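Long-range contacts in histidine kinase (Methanosarcina mazei, PDB 3LI9), which probably acts as a membrane-bound sensor histidine kinase that passes phosphate from ATP to a protein histidine, and is represented here by its extracellular PDC-fold sensor domain: residues A[28-33]-A[256-261]; A[34-39]-A[69-74]; A[139-144]-A[195-200]; A[148-153]-A[168-173]; A[228-233]-A[260-265]. One frame throughout, in Å; residues are numbered along the deposited sequence.

Overall arrangement
From the N terminus, helix 13-48 carries two of the five contacts. Contact 1 joins its residues 28-33 to the hairpin turn 256-261, closing a loop that encloses both segments of contacts 2, 3 and 4. Contact 2 comes first along it, a short loop that ties the same helix to the turn before strand 74-79. Contact 3 then opens, bridging the two sheets of the chain, and contact 4 nests inside it as the hairpin of strands 148-159 and 162-172. Contact 5, setting helix 221-231 against strand 261-268, opens inside the loop of contact 1 and ends on the same stretch, sharing Asp-260 and Phe-261.

Contact 1: A[28-33]-A[256-261]; sequences QFDAQM and VKTGDF
Asp-30 turns one carboxylate oxygen to Thr-258 and receives two hydrogen bonds from that single residue. The hydroxyl Thr-258 OG1 donates to Asp-30 OD1 at 2.6 Å, and the backbone Thr-258 N reaches Asp-30 OD1 at 2.9 Å. Both donors come in on the syn side but from opposite faces of the carboxylate, the hydroxyl 23° and the amide 35° out of its plane, so OD1 is pinched between them. The aspartate chain stands with CG anti to its own backbone N (chi1 -174°), which carries the carboxylate off the helix to the loop. Its other oxygen, Asp-30 OD2, rests 3.7 Å from Lys-257 CB. Lys-257 NZ makes a long, weak ion pair with Glu-34, whose carboxylate also crowds Asp-30; the lysine and the two Thr-258 donors would probably offset this like-charge approach.

Next to this polar clamp lies Met-33, a selenomethionine. Its CB packs 3.8 Å from Thr-258 CB, and Met-33 SE lies 3.5 Å from Val-256 CG1. A bend at the last torsion brings Met-33 CE over one face of Phe-261, 4.2 Å from the ring centroid and offset toward the rim, a Met-aromatic contact with a CH-pi component. Beyond, Phe-29 and Val-256 both touch Met-193 of strand 190-194, while Met-33 and Thr-258 touch Tyr-153 of strand 148-159, so helix 13-48 meets both sheets here.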
# COMPACT_ATOMS: atom_id res chain seq x y z
N GLN A 28 0.45 6.66 -13.55
CA GLN A 28 -0.60 7.43 -12.89
C GLN A 28 -0.88 6.96 -11.48
O GLN A 28 -1.02 7.81 -10.53
CB GLN A 28 -1.88 7.29 -13.76
CG GLN A 28 -1.71 8.12 -15.06
CD GLN A 28 -2.92 8.02 -15.95
OE1 GLN A 28 -4.04 8.12 -15.45
NE2 GLN A 28 -2.71 7.85 -17.26
N PHE A 29 -0.92 5.63 -11.29
CA PHE A 29 -1.21 5.13 -9.96
C PHE A 29 -0.02 5.35 -9.08
O PHE A 29 -0.17 5.59 -7.87
CB PHE A 29 -1.57 3.63 -10.00
CG PHE A 29 -3.02 3.39 -10.36
CD1 PHE A 29 -4.04 3.52 -9.39
CD2 PHE A 29 -3.39 3.12 -11.65
CE1 PHE A 29 -5.38 3.31 -9.73
CE2 PHE A 29 -4.71 2.87 -11.98
CZ PHE A 29 -5.71 2.97 -11.05
N ASP A 30 1.18 5.30 -9.65
CA ASP A 30 2.37 5.48 -8.84
C ASP A 30 2.48 6.89 -8.24
O ASP A 30 3.05 7.07 -7.16
CB ASP A 30 3.62 5.28 -9.67
CG ASP A 30 4.90 5.32 -8.81
OD1 ASP A 30 4.97 4.57 -7.83
OD2 ASP A 30 5.82 6.10 -9.10
N ALA A 31 1.97 7.87 -8.95
CA ALA A 31 2.18 9.29 -8.50
C ALA A 31 1.63 9.52 -7.08
O ALA A 31 2.32 10.10 -6.26
CB ALA A 31 1.54 10.28 -9.49
N GLN A 32 0.41 9.05 -6.78
CA GLN A 32 -0.16 9.34 -5.48
C GLN A 32 0.51 8.45 -4.48
O GLN A 32 0.64 8.82 -3.32
CB GLN A 32 -1.65 9.07 -5.43
CG GLN A 32 -2.33 9.40 -4.08
CD GLN A 32 -2.14 10.86 -3.59
OE1 GLN A 32 -2.44 11.81 -4.31
NE2 GLN A 32 -1.60 11.03 -2.40
N MSE A 33 0.99 7.31 -4.91
CA MSE A 33 1.71 6.47 -3.92
C MSE A 33 3.04 7.12 -3.49
O MSE A 33 3.45 6.98 -2.34
CB MSE A 33 1.93 5.02 -4.50
CG MSE A 33 0.56 4.45 -4.79
SE MSE A 33 0.79 2.71 -5.69
CE MSE A 33 1.64 1.68 -4.34
N VAL A 256 4.37 -0.80 -10.95
CA VAL A 256 4.14 0.46 -10.21
C VAL A 256 5.32 0.62 -9.32
O VAL A 256 5.48 -0.15 -8.43
CB VAL A 256 2.82 0.28 -9.41
CG1 VAL A 256 2.60 1.47 -8.45
CG2 VAL A 256 1.66 0.24 -10.42
N LYS A 257 6.16 1.65 -9.57
CA LYS A 257 7.50 1.78 -8.97
C LYS A 257 7.43 1.69 -7.44
O LYS A 257 8.28 1.07 -6.83
CB LYS A 257 8.02 3.19 -9.40
CG LYS A 257 9.42 3.49 -9.13
CD LYS A 257 9.78 4.81 -9.88
CE LYS A 257 11.14 5.30 -9.45
NZ LYS A 257 11.03 5.67 -8.01
N THR A 258 6.44 2.31 -6.82
CA THR A 258 6.34 2.32 -5.37
C THR A 258 5.77 0.95 -4.94
O THR A 258 4.63 0.61 -5.20
CB THR A 258 5.42 3.47 -4.90
OG1 THR A 258 5.99 4.66 -5.39
CG2 THR A 258 5.41 3.53 -3.34
N GLY A 259 6.61 0.11 -4.34
CA GLY A 259 6.16 -1.20 -3.92
C GLY A 259 6.24 -2.32 -4.97
O GLY A 259 5.97 -3.48 -4.63
N ASP A 260 6.56 -2.00 -6.21
CA ASP A 260 6.44 -2.98 -7.33
C ASP A 260 5.10 -3.67 -7.35
O ASP A 260 5.00 -4.90 -7.44
CB ASP A 260 7.57 -4.00 -7.18
CG ASP A 260 8.92 -3.42 -7.74
OD1 ASP A 260 8.91 -2.43 -8.53
OD2 ASP A 260 9.96 -4.00 -7.38
N PHE A 261 4.02 -2.87 -7.24
CA PHE A 261 2.70 -3.36 -7.58
C PHE A 261 2.65 -3.44 -9.11
O PHE A 261 3.67 -3.19 -9.77
CB PHE A 261 1.64 -2.35 -7.08
CG PHE A 261 1.39 -2.47 -5.56
CD1 PHE A 261 2.37 -3.03 -4.73
CD2 PHE A 261 0.28 -1.89 -4.98
CE1 PHE A 261 2.20 -3.14 -3.28
CE2 PHE A 261 0.08 -1.95 -3.54
CZ PHE A 261 1.03 -2.59 -2.71

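Contact 2: A[34-39]-A[69-74]; sequences EANQAI and NPQLIG
Gln-71 holds Asn-36 by a nearly straight hydrogen bond: Gln-71 NE2 donates to Asn-36 OD1 at 3.0 Å with an N-H...O angle of 168°. The donor lies in the carbonyl plane of the asparagine, and the two amides are almost coplanar. The other N-H of the same nitrogen goes back into its own turn, Gln-71 NE2 to Asn-69 OD1 at 3.1 Å, but meets that carbonyl from above, 36° out of its plane. Both N-H groups of the glutamine amide are therefore in use, which fixes its rotation. Ile-39 comes in from the helix side of this amide cluster, with Ile-39 CD1 3.5 Å from Asn-69 OD1 and 3.6 Å from Gln-71 NE2. Leu-72 CD2 lies 3.8 Å from the same Asn-36 OD1.

A second layer positions these groups. Asn-36 OD1 also accepts from Gln-32 NE2 one turn earlier on the helix, and Asn-69 ND2 is tied to Ile-65 O of helix 55-67. Gln-71 starts out between its backbone N and carbonyl carbon (chi1 82°) and then bends, folding its amide back beside Asn-69. The type I turn from Asn-69 to Leu-72 is closed by the backbone bond Leu-72 N to Asn-69 O at 2.8 Å. It leads into a classic beta bulge, Ile-73 and Gly-74 both facing Asp-170, at the start of strand 74-79 in a PDC-fold sheet backed by the long N-terminal helix.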
# COMPACT_ATOMS: atom_id res chain seq x y z
N GLU A 34 3.76 7.75 -4.41
CA GLU A 34 5.00 8.39 -4.08
C GLU A 34 4.67 9.57 -3.11
O GLU A 34 5.46 9.89 -2.21
CB GLU A 34 5.68 8.94 -5.35
CG GLU A 34 6.09 7.82 -6.29
CD GLU A 34 7.42 7.99 -7.01
OE1 GLU A 34 8.24 8.88 -6.73
OE2 GLU A 34 7.68 7.19 -7.95
N ALA A 35 3.53 10.23 -3.33
CA ALA A 35 3.18 11.35 -2.41
C ALA A 35 2.92 10.77 -1.00
O ALA A 35 3.43 11.34 0.03
CB ALA A 35 1.93 12.15 -2.92
N ASN A 36 2.17 9.65 -0.91
CA ASN A 36 1.86 9.11 0.41
C ASN A 36 3.09 8.60 1.12
O ASN A 36 3.25 8.80 2.36
CB ASN A 36 0.83 7.94 0.23
CG ASN A 36 -0.55 8.45 -0.08
OD1 ASN A 36 -0.87 9.60 0.23
ND2 ASN A 36 -1.35 7.63 -0.71
N GLN A 37 4.01 8.01 0.37
CA GLN A 37 5.28 7.57 0.95
C GLN A 37 6.05 8.80 1.50
O GLN A 37 6.66 8.70 2.64
CB GLN A 37 6.14 6.90 -0.15
CG GLN A 37 7.57 6.52 0.22
CD GLN A 37 8.22 5.80 -0.93
OE1 GLN A 37 8.48 6.37 -2.01
NE2 GLN A 37 8.51 4.58 -0.71
N ALA A 38 6.04 9.90 0.75
CA ALA A 38 6.81 11.12 1.16
C ALA A 38 6.15 11.72 2.43
O ALA A 38 6.88 12.32 3.24
CB ALA A 38 6.79 12.15 0.02
N ILE A 39 4.85 11.52 2.66
CA ILE A 39 4.21 12.08 3.88
C ILE A 39 4.77 11.35 5.09
O ILE A 39 5.26 11.96 6.07
CB ILE A 39 2.71 11.87 3.84
CG1 ILE A 39 2.11 12.75 2.70
CG2 ILE A 39 2.06 12.29 5.25
CD1 ILE A 39 0.60 12.47 2.44
N ASN A 69 -5.23 15.36 4.74
CA ASN A 69 -4.99 14.40 3.67
C ASN A 69 -6.13 13.39 3.65
O ASN A 69 -6.05 12.31 4.21
CB ASN A 69 -3.67 13.63 3.98
CG ASN A 69 -2.45 14.47 3.63
OD1 ASN A 69 -2.11 14.65 2.46
ND2 ASN A 69 -1.77 15.01 4.65
N PRO A 70 -7.23 13.73 2.95
CA PRO A 70 -8.43 12.89 2.95
C PRO A 70 -8.20 11.52 2.32
O PRO A 70 -9.06 10.64 2.49
CB PRO A 70 -9.47 13.68 2.13
CG PRO A 70 -8.84 14.98 1.77
CD PRO A 70 -7.33 14.96 2.16
N GLN A 71 -7.09 11.36 1.62
CA GLN A 71 -6.74 10.05 1.00
C GLN A 71 -6.19 9.10 2.06
O GLN A 71 -5.89 7.93 1.73
CB GLN A 71 -5.76 10.19 -0.18
CG GLN A 71 -4.25 10.34 0.21
CD GLN A 71 -3.91 11.77 0.70
OE1 GLN A 71 -4.80 12.66 0.86
NE2 GLN A 71 -2.61 11.98 0.95
N LEU A 72 -5.91 9.65 3.27
CA LEU A 72 -5.42 8.79 4.40
C LEU A 72 -6.55 8.47 5.35
O LEU A 72 -7.48 9.27 5.53
CB LEU A 72 -4.32 9.49 5.20
CG LEU A 72 -3.09 9.99 4.39
CD1 LEU A 72 -2.07 10.64 5.30
CD2 LEU A 72 -2.42 8.81 3.59
N ILE A 73 -6.47 7.29 6.00
CA ILE A 73 -7.40 6.96 7.04
C ILE A 73 -6.73 6.84 8.44
O ILE A 73 -7.41 6.76 9.44
CB ILE A 73 -8.18 5.65 6.68
CG1 ILE A 73 -9.45 5.53 7.50
CG2 ILE A 73 -7.26 4.38 6.85
CD1 ILE A 73 -10.48 4.50 6.85
N GLY A 74 -5.41 6.81 8.46
CA GLY A 74 -4.70 6.74 9.70
C GLY A 74 -3.33 7.38 9.53
O GLY A 74 -2.71 7.32 8.47

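Contact 3: A[139-144]-A[195-200]; sequences LTEPYF and SNTGIF
Glu-141 sets its carboxylate against the type I turn from Ser-195 to Gly-198. Ser-195 OG donates to Glu-141 OE1 at 2.6 Å, on the syn side and 16° out of the carboxylate plane. Thr-197 OG1 is modelled at 2.4 Å from Glu-141 OE1, a length too short to be trusted. The second oxygen is held less firmly, by a weak bond from Asn-196 N to Glu-141 OE2 at 3.2 Å. Ser-195 OG also accepts from Ile-199 N at 3.1 Å, so the turn itself aims the hydroxyl. The tightest carbon contact adjoins this: Pro-142 CD presses on Ser-195 CB at 3.5 Å.

Exposed Thr-197 closes the solvent side of the carboxylate. The slack part is where Pro-142 CG only brushes Ile-199 CB at 4.5 Å. Hydroxyl and backbone N-H donors around the glutamate would probably favour its ionised form, giving a polar tie between the turn after strand 190-194 and the loop before strand 143-145 of the other sheet.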
# COMPACT_ATOMS: atom_id res chain seq x y z
N LEU A 139 6.30 -0.67 2.45
CA LEU A 139 4.94 -0.65 2.08
C LEU A 139 4.44 -2.08 2.30
O LEU A 139 5.01 -3.05 1.73
CB LEU A 139 4.81 -0.23 0.62
CG LEU A 139 3.48 -0.34 -0.01
CD1 LEU A 139 2.48 0.66 0.57
CD2 LEU A 139 3.65 -0.06 -1.53
N THR A 140 3.41 -2.21 3.14
CA THR A 140 2.86 -3.56 3.41
C THR A 140 2.12 -4.07 2.16
O THR A 140 1.71 -3.35 1.23
CB THR A 140 1.79 -3.49 4.56
OG1 THR A 140 0.65 -2.74 4.08
CG2 THR A 140 2.43 -2.90 5.83
N GLU A 141 1.85 -5.37 2.20
CA GLU A 141 0.92 -5.93 1.24
C GLU A 141 -0.48 -5.42 1.66
O GLU A 141 -0.67 -5.15 2.83
CB GLU A 141 1.08 -7.45 1.28
CG GLU A 141 2.28 -7.81 0.25
CD GLU A 141 1.94 -7.46 -1.26
OE1 GLU A 141 1.15 -8.27 -1.77
OE2 GLU A 141 2.44 -6.43 -1.94
N PRO A 142 -1.38 -5.21 0.69
CA PRO A 142 -2.73 -4.74 1.05
C PRO A 142 -3.44 -5.72 1.96
O PRO A 142 -3.16 -6.95 1.95
CB PRO A 142 -3.45 -4.68 -0.31
CG PRO A 142 -2.74 -5.88 -1.11
CD PRO A 142 -1.29 -5.42 -0.76
N TYR A 143 -4.33 -5.18 2.77
CA TYR A 143 -5.00 -6.04 3.79
C TYR A 143 -6.30 -5.39 4.17
O TYR A 143 -6.59 -4.18 3.93
CB TYR A 143 -4.11 -6.22 5.01
CG TYR A 143 -3.76 -4.93 5.72
CD1 TYR A 143 -4.57 -4.43 6.78
CD2 TYR A 143 -2.62 -4.19 5.31
CE1 TYR A 143 -4.22 -3.19 7.40
CE2 TYR A 143 -2.25 -3.00 5.94
CZ TYR A 143 -3.08 -2.50 6.95
OH TYR A 143 -2.75 -1.35 7.59
N PHE A 144 -7.16 -6.21 4.78
CA PHE A 144 -8.36 -5.63 5.37
C PHE A 144 -8.18 -5.40 6.87
O PHE A 144 -7.56 -6.23 7.56
CB PHE A 144 -9.51 -6.63 5.21
CG PHE A 144 -10.03 -6.72 3.81
CD1 PHE A 144 -10.91 -5.80 3.37
CD2 PHE A 144 -9.57 -7.72 2.94
CE1 PHE A 144 -11.42 -5.81 2.04
CE2 PHE A 144 -10.09 -7.74 1.60
CZ PHE A 144 -11.01 -6.79 1.18
N SER A 195 -1.12 -6.33 -6.25
CA SER A 195 -0.01 -6.00 -5.37
C SER A 195 1.30 -6.75 -5.87
O SER A 195 1.26 -7.50 -6.87
CB SER A 195 -0.33 -6.45 -3.95
OG SER A 195 -0.31 -7.87 -3.92
N ASN A 196 2.38 -6.56 -5.14
CA ASN A 196 3.64 -7.16 -5.52
C ASN A 196 3.54 -8.71 -5.48
O ASN A 196 4.16 -9.40 -6.30
CB ASN A 196 4.74 -6.73 -4.56
CG ASN A 196 6.09 -7.29 -4.99
OD1 ASN A 196 6.58 -6.99 -6.11
ND2 ASN A 196 6.65 -8.07 -4.16
N THR A 197 2.71 -9.24 -4.59
CA THR A 197 2.53 -10.71 -4.55
C THR A 197 1.32 -11.14 -5.38
O THR A 197 0.90 -12.28 -5.28
CB THR A 197 2.38 -11.24 -3.11
OG1 THR A 197 1.24 -10.61 -2.45
CG2 THR A 197 3.67 -10.95 -2.28
N GLY A 198 0.80 -10.26 -6.24
CA GLY A 198 -0.18 -10.65 -7.21
C GLY A 198 -1.61 -10.62 -6.69
O GLY A 198 -2.51 -11.04 -7.43
N ILE A 199 -1.83 -10.05 -5.50
CA ILE A 199 -3.23 -9.99 -4.98
C ILE A 199 -4.03 -8.90 -5.68
O ILE A 199 -3.56 -7.75 -5.85
CB ILE A 199 -3.20 -9.61 -3.50
CG1 ILE A 199 -2.41 -10.65 -2.68
CG2 ILE A 199 -4.63 -9.49 -2.96
CD1 ILE A 199 -3.15 -12.05 -2.64
N PHE A 200 -5.26 -9.23 -6.09
CA PHE A 200 -6.08 -8.22 -6.75
C PHE A 200 -6.34 -7.05 -5.87
O PHE A 200 -6.82 -7.20 -4.74
CB PHE A 200 -7.47 -8.81 -7.23
CG PHE A 200 -7.32 -9.76 -8.41
CD1 PHE A 200 -7.44 -9.28 -9.70
CD2 PHE A 200 -7.11 -11.11 -8.17
CE1 PHE A 200 -7.29 -10.12 -10.86
CE2 PHE A 200 -6.94 -11.99 -9.32
CZ PHE A 200 -7.01 -11.49 -10.63

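Contact 4: A[148-153]-A[168-173]; sequences IFMVSY and GVDVPL. With BTB (2-[bis-(2-hydroxy-ethyl)-amino]-2-hydroxymethyl-propane-1,3-diol), chain B.
Leu-173 fills the hollow between Phe-149 and Val-151: its CD1 stands over one face of the Phe-149 ring, offset toward the rim, and lies 4.0 Å from Val-151 CB. Further along the same face, Val-171 CG2 pushes obliquely against the Tyr-153 ring, 3.4 Å from Tyr-153 CE2, while Val-169 CG2 fits under Tyr-153 CB at 3.9 Å. The strands form an antiparallel hairpin of the PDC-fold sheet, with Val-151 and Val-171 a hydrogen-bonded pair (Val-171 N to Val-151 O 2.8 Å). On the other face Met-150, CG between backbone N and carbonyl carbon (chi1 62°), lays its selenium 4.0 Å from Asp-170 CB. There BTB, probably from the crystallisation liquor, straddles the carboxylate: BTB O8 donates to Asp-170 OD1 at 2.7 Å and BTB O6 to Asp-170 OD2 at 2.7 Å. With an alanine in place of Asp-170, BTB O6 and O8 and the Tyr-106 hydroxyl would lose their carboxylate acceptor, and BTB would probably be held less firmly. BTB is also hydrogen-bonded to Tyr-143 OH and Val-120 N.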
# COMPACT_ATOMS: atom_id res chain seq x y z
N ILE A 148 -12.06 -2.36 6.16
CA ILE A 148 -11.54 -1.45 5.15
C ILE A 148 -10.25 -2.01 4.48
O ILE A 148 -9.37 -2.36 5.18
CB ILE A 148 -11.26 -0.11 5.77
CG1 ILE A 148 -12.63 0.43 6.30
CG2 ILE A 148 -10.68 0.89 4.69
CD1 ILE A 148 -12.50 1.54 7.19
N PHE A 149 -10.26 -2.06 3.15
CA PHE A 149 -9.12 -2.51 2.32
C PHE A 149 -8.12 -1.37 2.26
O PHE A 149 -8.49 -0.25 1.89
CB PHE A 149 -9.66 -2.83 0.92
CG PHE A 149 -8.65 -3.67 0.10
CD1 PHE A 149 -7.96 -4.72 0.68
CD2 PHE A 149 -8.39 -3.30 -1.19
CE1 PHE A 149 -7.03 -5.48 -0.11
CE2 PHE A 149 -7.50 -4.01 -1.97
CZ PHE A 149 -6.80 -5.03 -1.42
N MSE A 150 -6.89 -1.64 2.67
CA MSE A 150 -5.86 -0.61 2.74
C MSE A 150 -4.45 -1.16 2.61
O MSE A 150 -4.21 -2.37 2.52
CB MSE A 150 -5.97 0.13 4.07
CG MSE A 150 -5.76 -0.77 5.26
SE MSE A 150 -6.08 0.28 6.97
CE MSE A 150 -7.99 0.34 6.90
N VAL A 151 -3.53 -0.20 2.49
CA VAL A 151 -2.11 -0.53 2.62
C VAL A 151 -1.48 0.47 3.59
O VAL A 151 -2.00 1.56 3.76
CB VAL A 151 -1.46 -0.46 1.22
CG1 VAL A 151 -1.39 0.96 0.62
CG2 VAL A 151 -0.19 -1.24 1.17
N SER A 152 -0.35 0.08 4.18
CA SER A 152 0.35 0.98 5.08
C SER A 152 1.73 1.33 4.57
O SER A 152 2.43 0.43 4.11
CB SER A 152 0.53 0.23 6.45
OG SER A 152 0.91 1.19 7.40
N TYR A 153 2.11 2.59 4.71
CA TYR A 153 3.46 3.04 4.37
C TYR A 153 4.16 3.35 5.69
O TYR A 153 3.61 4.09 6.51
CB TYR A 153 3.41 4.36 3.59
CG TYR A 153 2.77 4.30 2.20
CD1 TYR A 153 3.58 4.30 1.05
CD2 TYR A 153 1.38 4.21 2.04
CE1 TYR A 153 3.01 4.25 -0.21
CE2 TYR A 153 0.79 4.12 0.76
CZ TYR A 153 1.65 4.16 -0.35
OH TYR A 153 1.09 4.08 -1.61
N GLY A 168 4.07 6.30 10.23
CA GLY A 168 3.35 5.61 9.17
C GLY A 168 2.05 6.24 8.80
O GLY A 168 1.52 7.02 9.53
N VAL A 169 1.57 5.92 7.59
CA VAL A 169 0.21 6.27 7.19
C VAL A 169 -0.53 5.07 6.59
O VAL A 169 0.11 4.19 5.94
CB VAL A 169 0.19 7.43 6.16
CG1 VAL A 169 1.00 8.64 6.71
CG2 VAL A 169 0.87 6.97 4.85
N ASP A 170 -1.85 5.03 6.87
CA ASP A 170 -2.75 3.99 6.30
C ASP A 170 -3.54 4.59 5.18
O ASP A 170 -4.12 5.65 5.34
CB ASP A 170 -3.71 3.47 7.37
CG ASP A 170 -3.04 2.58 8.41
OD1 ASP A 170 -1.93 2.09 8.19
OD2 ASP A 170 -3.68 2.31 9.44
N VAL A 171 -3.56 3.90 4.05
CA VAL A 171 -4.14 4.43 2.82
C VAL A 171 -5.27 3.48 2.33
O VAL A 171 -4.96 2.38 1.89
CB VAL A 171 -3.07 4.52 1.74
CG1 VAL A 171 -3.63 5.17 0.41
CG2 VAL A 171 -1.91 5.52 2.25
N PRO A 172 -6.52 3.90 2.35
CA PRO A 172 -7.62 3.00 1.81
C PRO A 172 -7.43 2.87 0.31
O PRO A 172 -7.00 3.81 -0.41
CB PRO A 172 -8.94 3.83 1.98
CG PRO A 172 -8.55 4.80 3.14
CD PRO A 172 -7.03 5.11 3.03
N LEU A 173 -7.76 1.68 -0.19
CA LEU A 173 -7.57 1.40 -1.60
C LEU A 173 -8.86 1.21 -2.39
O LEU A 173 -8.82 0.86 -3.59
CB LEU A 173 -6.76 0.10 -1.76
CG LEU A 173 -5.33 0.17 -1.19
CD1 LEU A 173 -4.67 -1.25 -1.03
CD2 LEU A 173 -4.52 1.15 -2.04
C1 BTB B . -1.79 -2.11 14.28
O1 BTB B . -2.63 -1.22 15.08
C2 BTB B . -2.37 -2.44 12.87
C3 BTB B . -3.72 -3.04 13.19
O3 BTB B . -4.04 -2.35 14.41
C4 BTB B . -1.58 -3.48 12.16
O4 BTB B . -2.07 -3.38 10.81
N BTB B . -2.46 -1.26 11.94
C5 BTB B . -3.72 -0.58 12.17
C6 BTB B . -4.62 -0.66 10.92
O6 BTB B . -3.89 -0.38 9.76
C7 BTB B . -1.28 -0.43 12.29
C8 BTB B . -0.90 0.67 11.27
O8 BTB B . -0.95 0.23 9.93

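Contact 5: A[228-233]-A[260-265]; sequences SDIREG and DFSFVL
Asp-260 spreads its carboxylate across the end of helix 221-231 at Gly-233, two waters tying it there. Water 2 donates to Asp-260 OD2 at 2.7 Å and gives its other proton to Arg-231 O at 2.9 Å. Water 3 does the same on the other side, with bonds of 2.8 Å to both Asp-260 OD1 and Gly-233 O. Between them Gly-233 CA lies against the flat side of the carboxylate, 3.7 Å from Asp-260 CG and about as far from each oxygen. Gly-233, at positive phi (68°), ends the helix in a Schellman motif, and any CB there would run into Asp-260 OD2.

Deeper in, Ile-230 covers Ser-262 with both branches: Ile-230 CG1 comes within 3.5 Å of Ser-262 OG, and Ile-230 CG2 within 3.7 Å of Ser-262 CB. Its CD1 goes on to graze Val-264 two residues along the strand. Cut back to an alanine, Ile-230 would lose both branches, and a gap would probably open over Ser-262 and Val-264, loosening the helix end from strand 261-268. Ser-262 OG makes a weak bond to Glu-254 O in strand 248-256.

Arg-231 NH1 stays 6.7 Å from Asp-260 OD2, too far for a salt bridge. The anionic side chain and the carbonyls of Arg-231 and Gly-233 at the helix end are all acceptors, so water donors reconcile them where direct bonding could not.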
# COMPACT_ATOMS: atom_id res chain seq x y z
N SER A 228 5.12 -14.16 -11.45
CA SER A 228 6.55 -14.17 -11.05
C SER A 228 7.26 -12.89 -11.49
O SER A 228 8.06 -12.36 -10.72
CB SER A 228 7.31 -15.34 -11.72
OG SER A 228 6.84 -16.54 -11.18
N ASP A 229 6.99 -12.44 -12.70
CA ASP A 229 7.53 -11.16 -13.23
C ASP A 229 7.10 -9.96 -12.39
O ASP A 229 7.91 -9.12 -12.01
CB ASP A 229 7.06 -10.93 -14.63
CG ASP A 229 7.86 -11.80 -15.69
OD1 ASP A 229 8.77 -12.53 -15.25
OD2 ASP A 229 7.56 -11.66 -16.88
N ILE A 230 5.78 -9.91 -12.11
CA ILE A 230 5.30 -8.84 -11.19
C ILE A 230 5.99 -8.78 -9.83
O ILE A 230 6.26 -7.71 -9.28
CB ILE A 230 3.75 -9.08 -11.07
CG1 ILE A 230 3.12 -8.65 -12.37
CG2 ILE A 230 3.18 -8.33 -9.87
CD1 ILE A 230 1.62 -9.12 -12.59
N ARG A 231 6.24 -9.95 -9.22
CA ARG A 231 6.90 -10.05 -7.94
C ARG A 231 8.31 -9.39 -8.02
O ARG A 231 8.73 -8.69 -7.04
CB ARG A 231 7.01 -11.54 -7.57
CG ARG A 231 7.73 -11.81 -6.29
CD ARG A 231 7.00 -11.34 -5.07
NE ARG A 231 7.84 -11.66 -3.93
CZ ARG A 231 8.78 -10.87 -3.40
NH1 ARG A 231 8.98 -9.63 -3.84
NH2 ARG A 231 9.48 -11.31 -2.38
N GLU A 232 8.95 -9.51 -9.16
CA GLU A 232 10.29 -8.93 -9.37
C GLU A 232 10.25 -7.49 -9.92
O GLU A 232 11.30 -6.92 -10.25
CB GLU A 232 11.10 -9.81 -10.36
CG GLU A 232 11.37 -11.21 -9.83
CD GLU A 232 12.08 -12.12 -10.85
OE1 GLU A 232 11.52 -12.42 -11.94
OE2 GLU A 232 13.22 -12.55 -10.57
N GLY A 233 9.06 -6.92 -10.09
CA GLY A 233 8.94 -5.59 -10.68
C GLY A 233 9.27 -5.43 -12.15
O GLY A 233 9.75 -4.36 -12.57
N ASP A 260 6.56 -2.00 -6.21
CA ASP A 260 6.44 -2.98 -7.33
C ASP A 260 5.10 -3.67 -7.35
O ASP A 260 5.00 -4.90 -7.44
CB ASP A 260 7.57 -4.00 -7.18
CG ASP A 260 8.92 -3.42 -7.74
OD1 ASP A 260 8.91 -2.43 -8.53
OD2 ASP A 260 9.96 -4.00 -7.38
N PHE A 261 4.02 -2.87 -7.24
CA PHE A 261 2.70 -3.36 -7.58
C PHE A 261 2.65 -3.44 -9.11
O PHE A 261 3.67 -3.19 -9.77
CB PHE A 261 1.64 -2.35 -7.08
CG PHE A 261 1.39 -2.47 -5.56
CD1 PHE A 261 2.37 -3.03 -4.73
CD2 PHE A 261 0.28 -1.89 -4.98
CE1 PHE A 261 2.20 -3.14 -3.28
CE2 PHE A 261 0.08 -1.95 -3.54
CZ PHE A 261 1.03 -2.59 -2.71
N SER A 262 1.52 -3.83 -9.72
CA SER A 262 1.51 -3.89 -11.15
C SER A 262 0.16 -3.45 -11.70
O SER A 262 -0.86 -3.85 -11.09
CB SER A 262 1.84 -5.36 -11.65
OG SER A 262 2.02 -5.36 -13.09
N PHE A 263 0.16 -2.74 -12.84
CA PHE A 263 -1.08 -2.42 -13.50
C PHE A 263 -1.21 -3.40 -14.69
O PHE A 263 -0.25 -3.56 -15.45
CB PHE A 263 -1.06 -0.93 -14.02
CG PHE A 263 -2.33 -0.59 -14.78
CD1 PHE A 263 -3.44 -0.10 -14.11
CD2 PHE A 263 -2.39 -0.80 -16.16
CE1 PHE A 263 -4.62 0.21 -14.84
CE2 PHE A 263 -3.58 -0.47 -16.89
CZ PHE A 263 -4.66 0.04 -16.20
N VAL A 264 -2.38 -4.03 -14.82
CA VAL A 264 -2.57 -5.08 -15.84
C VAL A 264 -3.69 -4.69 -16.78
O VAL A 264 -4.81 -4.31 -16.36
CB VAL A 264 -2.88 -6.45 -15.17
CG1 VAL A 264 -2.94 -7.56 -16.24
CG2 VAL A 264 -1.85 -6.79 -14.14
N LEU A 265 -3.42 -4.74 -18.07
CA LEU A 265 -4.47 -4.53 -19.06
C LEU A 265 -4.73 -5.88 -19.73
O LEU A 265 -3.76 -6.60 -20.11
CB LEU A 265 -3.98 -3.62 -20.20
CG LEU A 265 -4.11 -2.14 -20.23
CD1 LEU A 265 -3.58 -1.64 -21.60
CD2 LEU A 265 -5.53 -1.67 -19.93
O HOH W 1 5.63 -5.30 -10.50
O HOH W 2 10.48 -6.44 -6.37
O HOH W 3 10.05 -2.04 -11.11